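Local atomic coordinates of N-isopropylammelide isopropylaminohydrolase (Burkholderia multivorans ATCC 17616, PDB entry 6NBO), a protein that belongs to the zinc-binding amidohydrolase family of TIM-barrel enzymes and carries a two-metal zinc site. Residues D143-L148 with G181-G186; D176-G181 with Y211-D216; Q151-I156 with G362-V367; K70-M75 with S100-G105; N92-R97 with D130-L135. One frame throughout, in Å; residues are numbered along the deposited sequence.

Interaction 1: residues D143-L148 with G181-G186; sequences DTRETL and GADLLG
R145, in the last turns of helix 136-147, reaches the loop at G181 across a backbone gap of 10.4 Å between R145 CA and G181 CA. That loop leads from helix 170-180 into strand 184-188, so the contact joins the outer helical layer of the TIM barrel to the start of one of its strands. G181, the first residue past helix 170-180, closes it with a Schellman motif at a phi of 136°, and R145 NH2 donates to G181 O at 2.8 Å, with the donor tilted from the carbonyl plane. The other terminal nitrogen, R145 NH1, forms a salt bridge with D183 OD2, also at 2.8 Å. This second partner lies in the guanidinium plane and offers its syn lone pair, although the carboxylate itself is rotated by 47° against the guanidinium. R145 gains its reach from an extended start, followed by a bend at chi3 (85°) that presents the edge of the group to the loop. Strand 153-159 adds to the network: R145 NH1 also donates to the carbonyl O of I154, and D183 OD2 receives I156 N as well as R145 NH1.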
# COMPACT_ATOMS: atom_id res chain seq x y z
N ASP A 143 -16.90 0.08 -7.01
CA ASP A 143 -18.06 -0.10 -6.15
C ASP A 143 -17.64 -0.22 -4.69
O ASP A 143 -18.22 0.41 -3.80
CB ASP A 143 -18.86 -1.35 -6.54
CG ASP A 143 -19.58 -1.22 -7.87
OD1 ASP A 143 -19.76 -0.10 -8.37
OD2 ASP A 143 -19.97 -2.28 -8.40
N THR A 144 -16.64 -1.07 -4.44
CA THR A 144 -16.14 -1.24 -3.08
C THR A 144 -15.65 0.09 -2.51
O THR A 144 -15.95 0.43 -1.36
CB THR A 144 -15.03 -2.28 -3.06
OG1 THR A 144 -15.60 -3.58 -3.20
CG2 THR A 144 -14.25 -2.21 -1.74
N ARG A 145 -14.89 0.85 -3.31
CA ARG A 145 -14.39 2.15 -2.85
C ARG A 145 -15.54 3.09 -2.48
O ARG A 145 -15.48 3.78 -1.46
CB ARG A 145 -13.50 2.76 -3.92
CG ARG A 145 -13.01 4.17 -3.59
CD ARG A 145 -11.81 4.54 -4.47
NE ARG A 145 -12.18 5.09 -5.78
CZ ARG A 145 -11.27 5.48 -6.68
NH1 ARG A 145 -9.99 5.36 -6.38
NH2 ARG A 145 -11.64 5.98 -7.86
N GLU A 146 -16.59 3.14 -3.31
CA GLU A 146 -17.72 4.00 -2.99
C GLU A 146 -18.42 3.56 -1.70
O GLU A 146 -18.81 4.40 -0.88
CB GLU A 146 -18.71 4.03 -4.16
CG GLU A 146 -19.89 4.96 -3.93
CD GLU A 146 -19.47 6.41 -3.75
OE1 GLU A 146 -18.41 6.80 -4.28
OE2 GLU A 146 -20.20 7.16 -3.06
N THR A 147 -18.60 2.25 -1.52
CA THR A 147 -19.21 1.75 -0.28
C THR A 147 -18.42 2.17 0.95
O THR A 147 -19.01 2.45 2.01
CB THR A 147 -19.33 0.22 -0.33
OG1 THR A 147 -20.26 -0.14 -1.36
CG2 THR A 147 -19.82 -0.35 1.00
N LEU A 148 -17.09 2.25 0.84
CA LEU A 148 -16.22 2.56 1.96
C LEU A 148 -15.79 4.03 1.99
O LEU A 148 -14.83 4.36 2.70
CB LEU A 148 -14.99 1.65 1.92
CG LEU A 148 -15.31 0.15 2.07
CD1 LEU A 148 -14.03 -0.65 1.95
CD2 LEU A 148 -15.98 -0.11 3.42
N GLY A 181 -11.89 6.19 -13.36
CA GLY A 181 -11.70 6.36 -11.94
C GLY A 181 -10.43 5.76 -11.36
O GLY A 181 -10.11 6.02 -10.20
N ALA A 182 -9.71 4.96 -12.14
CA ALA A 182 -8.40 4.52 -11.67
C ALA A 182 -7.52 5.74 -11.46
O ALA A 182 -7.54 6.68 -12.26
CB ALA A 182 -7.76 3.54 -12.66
N ASP A 183 -6.77 5.74 -10.36
CA ASP A 183 -5.96 6.91 -10.02
C ASP A 183 -4.61 6.91 -10.72
O ASP A 183 -4.10 7.97 -11.11
CB ASP A 183 -5.75 6.96 -8.51
CG ASP A 183 -7.05 6.96 -7.79
OD1 ASP A 183 -7.78 7.94 -7.95
OD2 ASP A 183 -7.39 5.94 -7.17
N LEU A 184 -4.02 5.73 -10.87
CA LEU A 184 -2.63 5.60 -11.30
C LEU A 184 -2.56 4.56 -12.41
O LEU A 184 -3.40 3.66 -12.49
CB LEU A 184 -1.72 5.15 -10.14
CG LEU A 184 -1.61 6.14 -8.98
CD1 LEU A 184 -1.07 5.46 -7.75
CD2 LEU A 184 -0.72 7.30 -9.38
N LEU A 185 -1.55 4.69 -13.26
CA LEU A 185 -1.32 3.70 -14.30
C LEU A 185 -0.30 2.68 -13.81
O LEU A 185 0.73 3.05 -13.25
CB LEU A 185 -0.83 4.37 -15.58
CG LEU A 185 -0.75 3.45 -16.80
CD1 LEU A 185 -2.12 2.82 -17.07
CD2 LEU A 185 -0.25 4.23 -18.02
N GLY A 186 -0.60 1.40 -14.02
CA GLY A 186 0.33 0.34 -13.72
C GLY A 186 0.98 -0.24 -14.97
O GLY A 186 0.75 0.19 -16.09

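Interaction 2: residues D176-G181 with Y211-D216; sequences DALAAG and YGRGLD. With EDO (1,2-ethanediol), chain K.
L178 and R213 meet chiefly through the carbonyl O of L178, near the end of helix 170-180, to which the arginine donates. R213 CB lies 4.1 Å from O1 of an ethanediol, an oxygen that also accepts from G214 N. From there the chain turns at chi2 (-65°) and runs out to CD; NE then turns back to the carbonyl O of Y211 in a weak bond. Beyond CZ, R213 NH2 lies 3.2 Å from L178 O, approaching from above the carbonyl plane, and R213 NH1 adds a weak bond to the same oxygen while packing 3.9 Å from L178 CB. G181 N, closing the Schellman motif of that helix, reaches L178 O from the opposite face, so the oxygen is gripped on both sides. L178 also serves Y211: L178 CB lies over one face of the phenol ring, 4.3 Å from the centroid, in a CH-pi contact, and L178 CD1 is 3.9 Å from Y211 CD1. A179 CB approaches Y211 CE2 obliquely, and a water bridges Y211 OH to D176 OD1. The contact thus packs helix 170-180 against the C-terminal end of helix 197-211, where I207 also touches L178, and against the turn entering strand 215-219 beside strand 184-188.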
# COMPACT_ATOMS: atom_id res chain seq x y z
N ASP A 176 -9.12 4.16 -20.83
CA ASP A 176 -10.49 4.10 -20.33
C ASP A 176 -10.52 3.89 -18.82
O ASP A 176 -11.39 4.43 -18.13
CB ASP A 176 -11.26 2.97 -21.02
CG ASP A 176 -11.51 3.25 -22.48
OD1 ASP A 176 -11.27 4.40 -22.91
OD2 ASP A 176 -11.93 2.32 -23.18
N ALA A 177 -9.58 3.10 -18.29
CA ALA A 177 -9.56 2.84 -16.86
C ALA A 177 -9.27 4.12 -16.09
O ALA A 177 -9.92 4.41 -15.07
CB ALA A 177 -8.52 1.77 -16.52
N LEU A 178 -8.28 4.89 -16.53
CA LEU A 178 -8.00 6.17 -15.89
C LEU A 178 -9.21 7.09 -15.97
O LEU A 178 -9.59 7.72 -14.97
CB LEU A 178 -6.78 6.83 -16.53
CG LEU A 178 -5.49 6.02 -16.46
CD1 LEU A 178 -4.35 6.79 -17.11
CD2 LEU A 178 -5.14 5.65 -15.03
N ALA A 179 -9.83 7.17 -17.14
CA ALA A 179 -11.03 8.00 -17.28
C ALA A 179 -12.14 7.54 -16.35
O ALA A 179 -12.93 8.36 -15.88
CB ALA A 179 -11.51 7.99 -18.72
N ALA A 180 -12.23 6.24 -16.09
CA ALA A 180 -13.33 5.71 -15.29
C ALA A 180 -13.09 5.83 -13.79
O ALA A 180 -14.02 5.56 -13.02
CB ALA A 180 -13.59 4.25 -15.64
N GLY A 181 -11.89 6.19 -13.36
CA GLY A 181 -11.70 6.36 -11.94
C GLY A 181 -10.43 5.76 -11.36
O GLY A 181 -10.11 6.02 -10.20
N TYR A 211 -3.56 11.77 -19.13
CA TYR A 211 -4.51 11.98 -18.05
C TYR A 211 -3.89 12.69 -16.86
O TYR A 211 -4.58 12.89 -15.85
CB TYR A 211 -5.12 10.63 -17.63
CG TYR A 211 -6.03 10.10 -18.71
CD1 TYR A 211 -5.53 9.34 -19.76
CD2 TYR A 211 -7.39 10.42 -18.73
CE1 TYR A 211 -6.36 8.89 -20.78
CE2 TYR A 211 -8.22 9.99 -19.73
CZ TYR A 211 -7.71 9.22 -20.76
OH TYR A 211 -8.55 8.79 -21.76
N GLY A 212 -2.63 13.09 -16.96
CA GLY A 212 -1.95 13.76 -15.86
C GLY A 212 -1.79 12.91 -14.62
O GLY A 212 -1.85 13.43 -13.50
N ARG A 213 -1.58 11.60 -14.79
CA ARG A 213 -1.54 10.69 -13.66
C ARG A 213 -0.14 10.17 -13.44
O ARG A 213 0.71 10.20 -14.33
CB ARG A 213 -2.48 9.50 -13.86
CG ARG A 213 -3.90 9.86 -14.25
CD ARG A 213 -4.64 10.63 -13.17
NE ARG A 213 -5.95 10.99 -13.71
CZ ARG A 213 -6.98 10.16 -13.75
NH1 ARG A 213 -6.86 8.93 -13.26
NH2 ARG A 213 -8.13 10.54 -14.28
N GLY A 214 0.09 9.68 -12.23
CA GLY A 214 1.32 8.99 -11.91
C GLY A 214 1.26 7.53 -12.31
O GLY A 214 0.25 7.03 -12.82
N LEU A 215 2.37 6.83 -12.06
CA LEU A 215 2.51 5.42 -12.40
C LEU A 215 3.07 4.66 -11.21
O LEU A 215 3.85 5.20 -10.42
CB LEU A 215 3.43 5.20 -13.61
CG LEU A 215 3.03 5.92 -14.89
CD1 LEU A 215 3.77 7.25 -15.00
CD2 LEU A 215 3.32 5.03 -16.06
N ASP A 216 2.67 3.40 -11.11
CA ASP A 216 3.23 2.47 -10.12
C ASP A 216 3.49 1.18 -10.89
O ASP A 216 2.55 0.48 -11.25
CB ASP A 216 2.28 2.25 -8.94
CG ASP A 216 2.86 1.36 -7.85
OD1 ASP A 216 3.63 0.43 -8.17
OD2 ASP A 216 2.53 1.58 -6.66
C1 EDO K . -0.97 10.97 -8.96
O1 EDO K . -1.42 11.13 -10.30
C2 EDO K . 0.55 10.94 -8.88
O2 EDO K . 0.86 10.55 -7.55
O HOH W 1 -10.51 6.98 -22.59

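Interaction 3: residues Q151-I156 with G362-V367; sequences QVEIQI and GARADV. With EDO (1,2-ethanediol), chain L; EDO (1,2-ethanediol), chain J.
The guanidinium of R364 meets E153 at its edge, with OE1 close to the plane of the group, and an ethanediol carbon lies over one face, displaced toward the rim. A second ethanediol, like the first probably from the crystallisation liquor, occupies another part of the edge, its O2 accepting from R364 NE at 3.0 Å in a nearly straight bond. The salt bridge rests on a single carboxylate oxygen: R364 NH1 is 2.7 Å from E153 OE1, and NH2 adds a weak bond to the same atom. NH1 approaches OE1 on its anti side, 31° out of the carboxylate plane, and the two flat groups are turned 52° against each other. E153 stretches straight from its strand, whereas R364 has CG anti to its backbone N (chi1 -174°) and bends at chi3, bringing the guanidinium across the end of the glutamate. R122 of strand 120-128 also pairs with E153 OE1, so two arginines gather round one carboxylate, whose charge probably offsets theirs. The contact fastens the loop before strand 367-370 to the N-terminal end of strand 153-159 in the TIM barrel of an amidohydrolase.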
# COMPACT_ATOMS: atom_id res chain seq x y z
N GLN A 151 -14.38 5.90 5.14
CA GLN A 151 -13.95 4.82 6.01
C GLN A 151 -12.58 4.29 5.64
O GLN A 151 -11.74 4.07 6.52
CB GLN A 151 -14.96 3.67 5.98
CG GLN A 151 -16.32 4.08 6.52
CD GLN A 151 -17.27 2.92 6.66
OE1 GLN A 151 -17.31 2.04 5.81
NE2 GLN A 151 -18.07 2.93 7.72
N VAL A 152 -12.35 4.03 4.36
CA VAL A 152 -11.05 3.63 3.84
C VAL A 152 -10.81 4.45 2.58
O VAL A 152 -11.65 4.45 1.68
CB VAL A 152 -10.99 2.13 3.49
CG1 VAL A 152 -9.57 1.73 3.02
CG2 VAL A 152 -11.46 1.26 4.66
N GLU A 153 -9.67 5.13 2.52
CA GLU A 153 -9.27 5.80 1.29
C GLU A 153 -8.50 4.81 0.42
O GLU A 153 -7.54 4.17 0.89
CB GLU A 153 -8.42 7.03 1.59
CG GLU A 153 -7.96 7.73 0.34
CD GLU A 153 -7.01 8.87 0.62
OE1 GLU A 153 -6.67 9.12 1.80
OE2 GLU A 153 -6.59 9.52 -0.36
N ILE A 154 -8.90 4.68 -0.83
CA ILE A 154 -8.36 3.63 -1.69
C ILE A 154 -7.84 4.28 -2.96
O ILE A 154 -8.62 4.91 -3.69
CB ILE A 154 -9.40 2.54 -2.00
CG1 ILE A 154 -9.92 1.90 -0.71
CG2 ILE A 154 -8.78 1.46 -2.91
CD1 ILE A 154 -11.00 0.79 -0.95
N GLN A 155 -6.54 4.15 -3.21
CA GLN A 155 -5.94 4.48 -4.50
C GLN A 155 -5.98 3.24 -5.38
O GLN A 155 -5.67 2.13 -4.93
CB GLN A 155 -4.49 4.95 -4.34
CG GLN A 155 -4.34 6.27 -3.58
CD GLN A 155 -2.87 6.62 -3.33
OE1 GLN A 155 -1.97 5.81 -3.56
NE2 GLN A 155 -2.64 7.83 -2.85
N ILE A 156 -6.35 3.41 -6.65
CA ILE A 156 -6.47 2.29 -7.58
C ILE A 156 -5.44 2.45 -8.70
O ILE A 156 -5.43 3.48 -9.39
CB ILE A 156 -7.89 2.20 -8.17
CG1 ILE A 156 -8.90 1.80 -7.07
CG2 ILE A 156 -7.91 1.20 -9.32
CD1 ILE A 156 -10.36 1.99 -7.48
N GLY A 362 -4.77 18.86 12.61
CA GLY A 362 -4.96 19.08 11.19
C GLY A 362 -4.94 17.81 10.37
O GLY A 362 -5.46 17.80 9.25
N ALA A 363 -4.36 16.73 10.90
CA ALA A 363 -4.36 15.46 10.20
C ALA A 363 -5.75 14.86 10.21
O ALA A 363 -6.57 15.15 11.09
CB ALA A 363 -3.37 14.49 10.83
N ARG A 364 -6.02 14.02 9.21
CA ARG A 364 -7.22 13.20 9.24
C ARG A 364 -7.22 12.34 10.49
O ARG A 364 -6.20 11.73 10.84
CB ARG A 364 -7.32 12.31 7.99
CG ARG A 364 -8.64 11.53 7.90
CD ARG A 364 -8.67 10.61 6.67
NE ARG A 364 -8.51 11.37 5.43
CZ ARG A 364 -8.11 10.84 4.27
NH1 ARG A 364 -7.86 9.54 4.17
NH2 ARG A 364 -7.96 11.63 3.21
N ALA A 365 -8.36 12.29 11.18
CA ALA A 365 -8.45 11.63 12.48
C ALA A 365 -8.60 10.11 12.29
O ALA A 365 -9.65 9.52 12.53
CB ALA A 365 -9.61 12.21 13.27
N ASP A 366 -7.49 9.49 11.87
CA ASP A 366 -7.34 8.04 11.85
C ASP A 366 -6.46 7.64 13.02
O ASP A 366 -5.29 8.04 13.08
CB ASP A 366 -6.72 7.55 10.53
CG ASP A 366 -7.58 7.86 9.30
OD1 ASP A 366 -8.71 8.36 9.45
OD2 ASP A 366 -7.12 7.59 8.17
N VAL A 367 -7.01 6.89 13.96
CA VAL A 367 -6.31 6.56 15.20
C VAL A 367 -6.54 5.09 15.51
O VAL A 367 -7.68 4.62 15.47
CB VAL A 367 -6.75 7.44 16.39
CG1 VAL A 367 -5.92 7.12 17.61
CG2 VAL A 367 -6.63 8.93 16.05
C1 EDO L . -8.50 14.81 3.63
O1 EDO L . -7.20 14.96 3.03
C2 EDO L . -8.35 14.59 5.13
O2 EDO L . -9.61 14.20 5.69
C1 EDO J . -11.86 8.59 1.65
O1 EDO J . -12.87 7.57 1.69
C2 EDO J . -11.72 9.22 3.03
O2 EDO J . -11.85 8.19 4.02

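Interaction 4: residues K70-M75 with S100-G105; sequences KTHWGM and SGHDAG. With EDO (1,2-ethanediol), chain I.
H102 is joined to the T71 carbonyl by a buried side-chain-to-backbone hydrogen bond, which ties the loop after strand 56-66 to the segment leading into helix 104-117. H102 NE2 donates to T71 O at 2.9 Å with an angle of 156°. The oxygen lies in the imidazole plane, but the ring approaches from above the plane of the carbonyl. CG of H102 stands anti to the backbone N (chi1 -176°), which extends the ring from its loop toward residues 70-75. Around the tip, H72 CD2 comes within 3.7 Å of H102 NE2; the two imidazoles meet obliquely, their planes inclined by 31°. M75 crosses H102 at about a right angle and sets M75 SD 3.6 Å from H102 CD2, an oblique sulfur-aromatic contact.

Local turns hold both partners. T71 OG1 accepts from W73 N in an ST turn and also bonds to the carbonyl O of V306, while H72 to M75 form a type II beta turn. D103 is the N-cap of helix 104-117, its OD1 accepting from G105 N. The amino group of K70 forms salt bridges with E93 and D128, and the side chain of K70 comes to about 7 Å from a bound zinc ion. The H102 bond thus joins the approach to helix 104-117 to a loop that follows the zinc ligands H65 and H67, at the metal-bearing end of the amidohydrolase barrel.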
# COMPACT_ATOMS: atom_id res chain seq x y z
N LYS A 70 -8.21 -9.61 -6.64
CA LYS A 70 -7.84 -11.02 -6.81
C LYS A 70 -8.15 -11.88 -5.60
O LYS A 70 -8.15 -13.12 -5.73
CB LYS A 70 -6.33 -11.16 -7.07
CG LYS A 70 -5.73 -10.54 -8.33
CD LYS A 70 -4.21 -10.75 -8.27
CE LYS A 70 -3.44 -9.97 -9.34
NZ LYS A 70 -3.59 -10.53 -10.71
N THR A 71 -8.36 -11.27 -4.44
CA THR A 71 -8.38 -12.00 -3.18
C THR A 71 -9.56 -12.95 -3.09
O THR A 71 -10.64 -12.69 -3.63
CB THR A 71 -8.43 -11.03 -1.99
OG1 THR A 71 -8.30 -11.77 -0.77
CG2 THR A 71 -9.74 -10.25 -1.97
N HIS A 72 -9.34 -14.08 -2.41
CA HIS A 72 -10.41 -14.99 -2.02
C HIS A 72 -10.81 -14.81 -0.56
O HIS A 72 -11.41 -15.72 0.03
CB HIS A 72 -10.00 -16.44 -2.30
CG HIS A 72 -9.86 -16.75 -3.75
ND1 HIS A 72 -10.13 -18.00 -4.27
CD2 HIS A 72 -9.49 -15.98 -4.80
CE1 HIS A 72 -9.92 -17.99 -5.58
NE2 HIS A 72 -9.53 -16.77 -5.93
N TRP A 73 -10.46 -13.67 0.03
CA TRP A 73 -10.87 -13.38 1.40
C TRP A 73 -12.38 -13.56 1.54
O TRP A 73 -13.15 -13.09 0.70
CB TRP A 73 -10.47 -11.96 1.78
CG TRP A 73 -10.48 -11.75 3.27
CD1 TRP A 73 -11.50 -11.25 4.03
CD2 TRP A 73 -9.42 -12.08 4.18
NE1 TRP A 73 -11.13 -11.24 5.36
CE2 TRP A 73 -9.86 -11.74 5.48
CE3 TRP A 73 -8.14 -12.62 4.02
CZ2 TRP A 73 -9.07 -11.93 6.61
CZ3 TRP A 73 -7.36 -12.82 5.15
CH2 TRP A 73 -7.82 -12.47 6.42
N GLY A 74 -12.79 -14.27 2.59
CA GLY A 74 -14.20 -14.55 2.79
C GLY A 74 -14.77 -15.67 1.96
O GLY A 74 -15.94 -16.03 2.15
N MET A 75 -13.99 -16.25 1.06
CA MET A 75 -14.43 -17.37 0.25
C MET A 75 -13.88 -18.67 0.81
O MET A 75 -12.99 -18.66 1.67
CB MET A 75 -13.96 -17.18 -1.20
CG MET A 75 -14.48 -15.91 -1.87
SD MET A 75 -13.72 -15.70 -3.50
CE MET A 75 -13.93 -17.33 -4.20
N SER A 100 -14.45 -20.10 -13.15
CA SER A 100 -15.17 -19.83 -11.92
C SER A 100 -15.98 -18.54 -12.09
O SER A 100 -15.89 -17.85 -13.11
CB SER A 100 -14.21 -19.73 -10.74
OG SER A 100 -13.64 -18.43 -10.64
N GLY A 101 -16.77 -18.23 -11.07
CA GLY A 101 -17.51 -16.98 -11.07
C GLY A 101 -16.99 -16.03 -10.02
O GLY A 101 -17.78 -15.48 -9.24
N HIS A 102 -15.68 -15.82 -9.98
CA HIS A 102 -15.09 -14.98 -8.93
C HIS A 102 -15.60 -13.55 -9.06
O HIS A 102 -15.59 -12.96 -10.15
CB HIS A 102 -13.57 -15.01 -9.00
CG HIS A 102 -12.90 -14.24 -7.90
ND1 HIS A 102 -12.61 -12.90 -8.01
CD2 HIS A 102 -12.46 -14.62 -6.68
CE1 HIS A 102 -12.03 -12.48 -6.89
NE2 HIS A 102 -11.93 -13.51 -6.07
N ASP A 103 -16.04 -12.99 -7.94
CA ASP A 103 -16.61 -11.64 -7.87
C ASP A 103 -15.62 -10.75 -7.12
O ASP A 103 -15.54 -10.80 -5.89
CB ASP A 103 -17.97 -11.67 -7.19
CG ASP A 103 -18.54 -10.27 -6.95
OD1 ASP A 103 -18.17 -9.33 -7.69
OD2 ASP A 103 -19.36 -10.12 -6.02
N ALA A 104 -14.89 -9.92 -7.87
CA ALA A 104 -14.00 -8.96 -7.23
C ALA A 104 -14.74 -7.99 -6.32
O ALA A 104 -14.10 -7.30 -5.52
CB ALA A 104 -13.20 -8.19 -8.28
N GLY A 105 -16.07 -7.92 -6.42
CA GLY A 105 -16.87 -7.03 -5.60
C GLY A 105 -16.95 -7.46 -4.15
O GLY A 105 -16.48 -6.75 -3.26
C1 EDO I . -10.71 -15.27 5.60
O1 EDO I . -11.22 -15.61 4.31
C2 EDO I . -11.79 -14.63 6.45
O2 EDO I . -12.97 -15.46 6.42

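Interaction 5: residues N92-R97 with D130-L135; sequences NERHYR and DTDAGL
R94 and D132 meet at the protein surface in a salt bridge made by one nitrogen and one oxygen. R94 NH1 donates to D132 OD2 at 3.0 Å with an angle of 149°, reaching the oxygen nearly along its C-O bond. D132 OD2 lies somewhat out of the guanidinium plane, and the planes of the two groups are 69° apart. R94 CD also packs 3.3 Å from D132 OD2, bringing the aliphatic end of the chain against the same atom. The arginine extends from helix 89-97 and then bends at chi3 (40°), bringing NH1 to the loop; the two side chains cross at about a right angle.

The other oxygen of D132 is engaged by R167, which also bonds to T131 OG1, so the aspartate is held between two arginines. Its backbone is positioned by D130: D130 OD1 accepts from A133 N at 3.0 Å in an Asx motif and more weakly from D132 N. G134 N returns to D130 O at 2.7 Å, closing the turn; G134, with positive phi, is followed by L135, the N-cap residue of helix 136-147. On helix 89-97, R97 pairs with D69 and D128. The salt bridge links helix 89-97 to the loop after strand 120-128, one of the loops that join strand to helix in the TIM barrel.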
# COMPACT_ATOMS: atom_id res chain seq x y z
N ASN A 92 -2.52 -20.04 -14.72
CA ASN A 92 -3.45 -20.62 -13.76
C ASN A 92 -4.51 -19.61 -13.34
O ASN A 92 -5.70 -19.94 -13.28
CB ASN A 92 -2.71 -21.15 -12.53
CG ASN A 92 -3.67 -21.58 -11.43
OD1 ASN A 92 -4.24 -22.67 -11.48
ND2 ASN A 92 -3.86 -20.73 -10.44
N GLU A 93 -4.10 -18.38 -13.05
CA GLU A 93 -5.06 -17.35 -12.66
C GLU A 93 -6.08 -17.09 -13.77
O GLU A 93 -7.28 -16.97 -13.49
CB GLU A 93 -4.32 -16.05 -12.31
CG GLU A 93 -5.26 -14.91 -11.93
CD GLU A 93 -4.50 -13.64 -11.59
OE1 GLU A 93 -3.54 -13.31 -12.33
OE2 GLU A 93 -4.85 -12.98 -10.58
N ARG A 94 -5.61 -17.00 -15.02
CA ARG A 94 -6.53 -16.73 -16.13
C ARG A 94 -7.54 -17.86 -16.30
O ARG A 94 -8.72 -17.61 -16.58
CB ARG A 94 -5.73 -16.50 -17.41
CG ARG A 94 -6.55 -16.58 -18.69
CD ARG A 94 -5.99 -15.73 -19.83
NE ARG A 94 -4.53 -15.76 -19.93
CZ ARG A 94 -3.74 -14.71 -19.71
NH1 ARG A 94 -4.28 -13.54 -19.38
NH2 ARG A 94 -2.42 -14.81 -19.83
N HIS A 95 -7.10 -19.11 -16.11
CA HIS A 95 -8.03 -20.24 -16.20
C HIS A 95 -9.02 -20.23 -15.04
O HIS A 95 -10.20 -20.56 -15.23
CB HIS A 95 -7.25 -21.56 -16.23
CG HIS A 95 -8.13 -22.78 -16.16
ND1 HIS A 95 -8.43 -23.42 -14.98
CD2 HIS A 95 -8.76 -23.48 -17.13
CE1 HIS A 95 -9.22 -24.45 -15.22
NE2 HIS A 95 -9.43 -24.51 -16.52
N TYR A 96 -8.57 -19.87 -13.84
CA TYR A 96 -9.49 -19.80 -12.70
C TYR A 96 -10.61 -18.80 -12.97
O TYR A 96 -11.80 -19.11 -12.77
CB TYR A 96 -8.74 -19.44 -11.42
CG TYR A 96 -9.69 -19.01 -10.32
CD1 TYR A 96 -10.48 -19.95 -9.66
CD2 TYR A 96 -9.83 -17.67 -9.97
CE1 TYR A 96 -11.38 -19.57 -8.67
CE2 TYR A 96 -10.72 -17.28 -8.97
CZ TYR A 96 -11.50 -18.24 -8.33
OH TYR A 96 -12.39 -17.88 -7.35
N ARG A 97 -10.26 -17.59 -13.42
CA ARG A 97 -11.25 -16.55 -13.70
C ARG A 97 -12.17 -16.91 -14.86
O ARG A 97 -13.30 -16.40 -14.92
CB ARG A 97 -10.55 -15.23 -13.99
CG ARG A 97 -10.00 -14.56 -12.74
CD ARG A 97 -9.21 -13.31 -13.08
NE ARG A 97 -9.14 -12.40 -11.94
CZ ARG A 97 -8.34 -11.34 -11.88
NH1 ARG A 97 -7.52 -11.07 -12.89
NH2 ARG A 97 -8.34 -10.57 -10.80
N ASP A 130 -7.43 -5.63 -18.46
CA ASP A 130 -6.90 -6.39 -19.59
C ASP A 130 -8.05 -6.71 -20.54
O ASP A 130 -9.22 -6.52 -20.22
CB ASP A 130 -6.22 -7.67 -19.12
CG ASP A 130 -7.13 -8.53 -18.25
OD1 ASP A 130 -8.26 -8.85 -18.70
OD2 ASP A 130 -6.72 -8.89 -17.13
N THR A 131 -7.70 -7.25 -21.71
CA THR A 131 -8.71 -7.56 -22.72
C THR A 131 -9.39 -8.92 -22.51
O THR A 131 -10.18 -9.33 -23.36
CB THR A 131 -8.10 -7.48 -24.12
OG1 THR A 131 -6.97 -8.36 -24.21
CG2 THR A 131 -7.67 -6.04 -24.41
N ASP A 132 -9.11 -9.62 -21.41
CA ASP A 132 -9.95 -10.75 -21.04
C ASP A 132 -11.23 -10.28 -20.36
O ASP A 132 -12.31 -10.79 -20.63
CB ASP A 132 -9.22 -11.71 -20.10
CG ASP A 132 -7.99 -12.33 -20.72
OD1 ASP A 132 -7.98 -12.55 -21.95
OD2 ASP A 132 -7.04 -12.59 -19.97
N ALA A 133 -11.10 -9.29 -19.47
CA ALA A 133 -12.20 -8.86 -18.63
C ALA A 133 -12.63 -7.42 -18.88
O ALA A 133 -13.68 -7.02 -18.36
CB ALA A 133 -11.82 -9.00 -17.15
N GLY A 134 -11.86 -6.63 -19.62
CA GLY A 134 -12.24 -5.24 -19.77
C GLY A 134 -12.06 -4.50 -18.46
O GLY A 134 -11.10 -4.72 -17.72
N LEU A 135 -12.99 -3.60 -18.18
CA LEU A 135 -12.97 -2.85 -16.92
C LEU A 135 -13.79 -3.53 -15.82
O LEU A 135 -14.11 -2.89 -14.82
CB LEU A 135 -13.50 -1.43 -17.15
CG LEU A 135 -12.78 -0.59 -18.21
CD1 LEU A 135 -13.34 0.84 -18.25
CD2 LEU A 135 -11.28 -0.59 -17.99

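From the N terminus, interaction 4 opens first at 70-75 and closes at 100-105; interaction 5 opens between these segments and closes beyond them at 130-135, so the two cross. Interaction 1 then starts at 143-148. Interaction 3 opens at 151-156, before interaction 1 closes at 181-186, and so crosses it; it returns only at 362-367, making the longest loop. Interaction 2, from 176-181 to 211-216, lies wholly within that loop and crosses interaction 1, with G181 common to both. Interactions 1, 2 and 3 tie successive barrel strands 153-159, 184-188 and 215-219 to surrounding helices and loops, while L135 of interaction 5 packs on A177 of interaction 2.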